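Local coordinates for protein probable succinyl-CoA:3-ketoacid coenzyme A transferase subunit B (Bacillus subtilis, PDB 3CDK) that probably transfers coenzyme A from succinyl-CoA to a 3-oxo acid, yielding a 3-oxoacyl-CoA and succinate, as one subunit of a CoA-transferase, at residues K140-I145 / V170-I175. Numbering follows the deposited sequence.
Sequences KRIVVI and VVHRLI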
loop_
_atom_site.group_PDB
_atom_site.type_symbol
_atom_site.label_atom_id
_atom_site.label_comp_id
_atom_site.label_asym_id
_atom_site.label_seq_id
_atom_site.Cartn_x
_atom_site.Cartn_y
_atom_site.Cartn_z
ATOM N N LYS B 140 -10.232 -2.476 16.936
ATOM C CA LYS B 140 -9.989 -3.204 18.169
ATOM C C LYS B 140 -11.309 -3.460 18.915
ATOM O O LYS B 140 -11.551 -4.562 19.396
ATOM C CB LYS B 140 -8.985 -2.472 19.076
ATOM C CG LYS B 140 -7.633 -2.268 18.439
ATOM C CD LYS B 140 -6.615 -1.541 19.352
ATOM C CE LYS B 140 -5.878 -0.467 18.499
ATOM N NZ LYS B 140 -4.443 -0.425 18.778
ATOM N N ARG B 141 -12.164 -2.448 19.007
ATOM C CA ARG B 141 -13.408 -2.646 19.698
ATOM C C ARG B 141 -14.629 -2.368 18.800
ATOM O O ARG B 141 -14.656 -1.363 18.102
ATOM C CB ARG B 141 -13.420 -1.818 20.974
ATOM C CG ARG B 141 -14.707 -1.946 21.744
ATOM C CD ARG B 141 -14.575 -1.253 23.061
ATOM N NE ARG B 141 -15.834 -1.125 23.772
ATOM C CZ ARG B 141 -16.299 -2.035 24.615
ATOM N NH1 ARG B 141 -15.605 -3.151 24.835
ATOM N NH2 ARG B 141 -17.456 -1.825 25.242
ATOM N N ILE B 142 -15.617 -3.267 18.824
ATOM C CA ILE B 142 -16.792 -3.190 17.947
ATOM C C ILE B 142 -18.037 -2.929 18.769
ATOM O O ILE B 142 -18.404 -3.719 19.676
ATOM C CB ILE B 142 -17.010 -4.489 17.113
ATOM C CG1 ILE B 142 -15.760 -4.833 16.291
ATOM C CG2 ILE B 142 -18.261 -4.340 16.189
ATOM C CD1 ILE B 142 -15.325 -3.666 15.410
ATOM N N VAL B 143 -18.684 -1.813 18.466
ATOM C CA VAL B 143 -19.867 -1.421 19.200
ATOM C C VAL B 143 -20.953 -1.111 18.197
ATOM O O VAL B 143 -20.729 -0.375 17.193
ATOM C CB VAL B 143 -19.592 -0.198 20.100
ATOM C CG1 VAL B 143 -20.880 0.478 20.510
ATOM C CG2 VAL B 143 -18.810 -0.623 21.330
ATOM N N VAL B 144 -22.121 -1.682 18.483
ATOM C CA VAL B 144 -23.319 -1.529 17.661
ATOM C C VAL B 144 -24.423 -0.823 18.453
ATOM O O VAL B 144 -24.690 -1.174 19.632
ATOM C CB VAL B 144 -23.806 -2.897 17.190
ATOM C CG1 VAL B 144 -25.147 -2.803 16.566
ATOM C CG2 VAL B 144 -22.852 -3.447 16.185
ATOM N N ILE B 145 -25.042 0.181 17.836
ATOM C CA ILE B 145 -26.220 0.776 18.445
ATOM C C ILE B 145 -27.379 0.521 17.558
ATOM O O ILE B 145 -27.314 0.849 16.379
ATOM C CB ILE B 145 -26.123 2.284 18.625
ATOM C CG1 ILE B 145 -25.508 2.933 17.371
ATOM C CG2 ILE B 145 -25.370 2.597 19.918
ATOM C CD1 ILE B 145 -25.243 4.436 17.524
ATOM N N VAL B 170 -18.467 -10.680 15.770
ATOM C CA VAL B 170 -17.656 -9.467 15.709
ATOM C C VAL B 170 -17.972 -8.416 16.803
ATOM O O VAL B 170 -17.115 -7.638 17.193
ATOM C CB VAL B 170 -17.690 -8.856 14.285
ATOM C CG1 VAL B 170 -16.994 -9.814 13.279
ATOM C CG2 VAL B 170 -19.120 -8.608 13.845
ATOM N N VAL B 171 -19.186 -8.451 17.336
ATOM C CA VAL B 171 -19.684 -7.395 18.196
ATOM C C VAL B 171 -19.138 -7.601 19.577
ATOM O O VAL B 171 -19.300 -8.677 20.128
ATOM C CB VAL B 171 -21.234 -7.410 18.202
ATOM C CG1 VAL B 171 -21.818 -6.380 19.134
ATOM C CG2 VAL B 171 -21.729 -7.170 16.757
ATOM N N HIS B 172 -18.456 -6.587 20.119
ATOM C CA HIS B 172 -18.002 -6.642 21.506
ATOM C C HIS B 172 -19.080 -6.141 22.462
ATOM O O HIS B 172 -19.264 -6.696 23.550
ATOM C CB HIS B 172 -16.711 -5.847 21.723
ATOM C CG HIS B 172 -15.546 -6.343 20.919
ATOM N ND1 HIS B 172 -15.113 -5.716 19.768
ATOM C CD2 HIS B 172 -14.738 -7.416 21.086
ATOM C CE1 HIS B 172 -14.082 -6.376 19.266
ATOM N NE2 HIS B 172 -13.835 -7.411 20.046
ATOM N N ARG B 173 -19.801 -5.097 22.063
ATOM C CA ARG B 173 -20.818 -4.521 22.921
ATOM C C ARG B 173 -22.004 -4.098 22.079
ATOM O O ARG B 173 -21.813 -3.477 21.039
ATOM C CB ARG B 173 -20.243 -3.317 23.684
ATOM C CG ARG B 173 -21.284 -2.494 24.395
ATOM C CD ARG B 173 -20.717 -1.685 25.540
ATOM N NE ARG B 173 -20.291 -2.519 26.666
ATOM C CZ ARG B 173 -19.580 -2.074 27.697
ATOM N NH1 ARG B 173 -19.205 -0.811 27.745
ATOM N NH2 ARG B 173 -19.238 -2.895 28.669
ATOM N N LEU B 174 -23.221 -4.422 22.521
ATOM C CA LEU B 174 -24.417 -3.944 21.841
ATOM C C LEU B 174 -25.148 -2.962 22.734
ATOM O O LEU B 174 -25.437 -3.280 23.903
ATOM C CB LEU B 174 -25.344 -5.110 21.485
ATOM C CG LEU B 174 -26.807 -4.792 21.127
ATOM C CD1 LEU B 174 -26.959 -3.904 19.876
ATOM C CD2 LEU B 174 -27.606 -6.080 20.946
ATOM N N ILE B 175 -25.475 -1.778 22.213
ATOM C CA ILE B 175 -26.368 -0.923 22.978
ATOM C C ILE B 175 -27.718 -0.674 22.273
ATOM O O ILE B 175 -27.777 -0.263 21.116
ATOM C CB ILE B 175 -25.700 0.388 23.536
ATOM C CG1 ILE B 175 -26.198 1.605 22.800
ATOM C CG2 ILE B 175 -24.146 0.346 23.607
ATOM C CD1 ILE B 175 -26.498 2.683 23.693
#
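Backbone hydrogen bonds join Val-144 to Arg-173 and Ile-175, and their alternation defines a parallel pairing: Val-144 N donates to Arg-173 O at 3.1 Å, and Val-144 O accepts from Ile-175 N at 2.8 Å. The strand axes run the same way, 17° apart, and the register pairs Val-143 with Arg-173, Val-144 with Leu-174 and Ile-145 with Ile-175. Ile-142 O carries the regular bond from Arg-173 N and takes an extra, tilted one from His-172 N; His-172 is still in the loop leading into strand 173-175.

At the start of the pairing the His-172 ring takes the N-H of Ile-142: Ile-142 N donates to His-172 ND1 over 2.7 Å, almost in the plane of the ring. The nitrogen therefore acts as acceptor and replaces the carbonyl that a continuing strand would offer. His-172 CG lies anti to its own carbonyl carbon (chi1 -61°), which swings the imidazole back along residues 140-142.

Among charged groups, Arg-141 NH2 sits over one face of the Arg-173 guanidinium, 3.2 Å from Arg-173 NH1, with the two planes nearly perpendicular (87°). This proximity of like charges is probably offset by Glu-18, which forms salt bridges with both arginines; Asp-182 pairs with Arg-173 NE.

On the face of Val-144 and Leu-174 the contacts are apolar. The two methyls of Val-144 diverge, CG1 reaching Leu-174 CD1 and CG2 reaching Val-171 CG2, both at 3.9 Å; Leu-116 also touches Val-144 and Val-171. On the arginine's own face, Val-143 CG2 packs on Arg-173 CB.

Strand 102-105 flanks 141-145 on its other edge, while 179-184 continues the sheet antiparallel beyond 173-175. The contact thus adjoins one of the places where parallel pairing gives way to antiparallel in the mixed sheet of this CoA-transferase alpha/beta fold, away from the predicted active-site Glu-50.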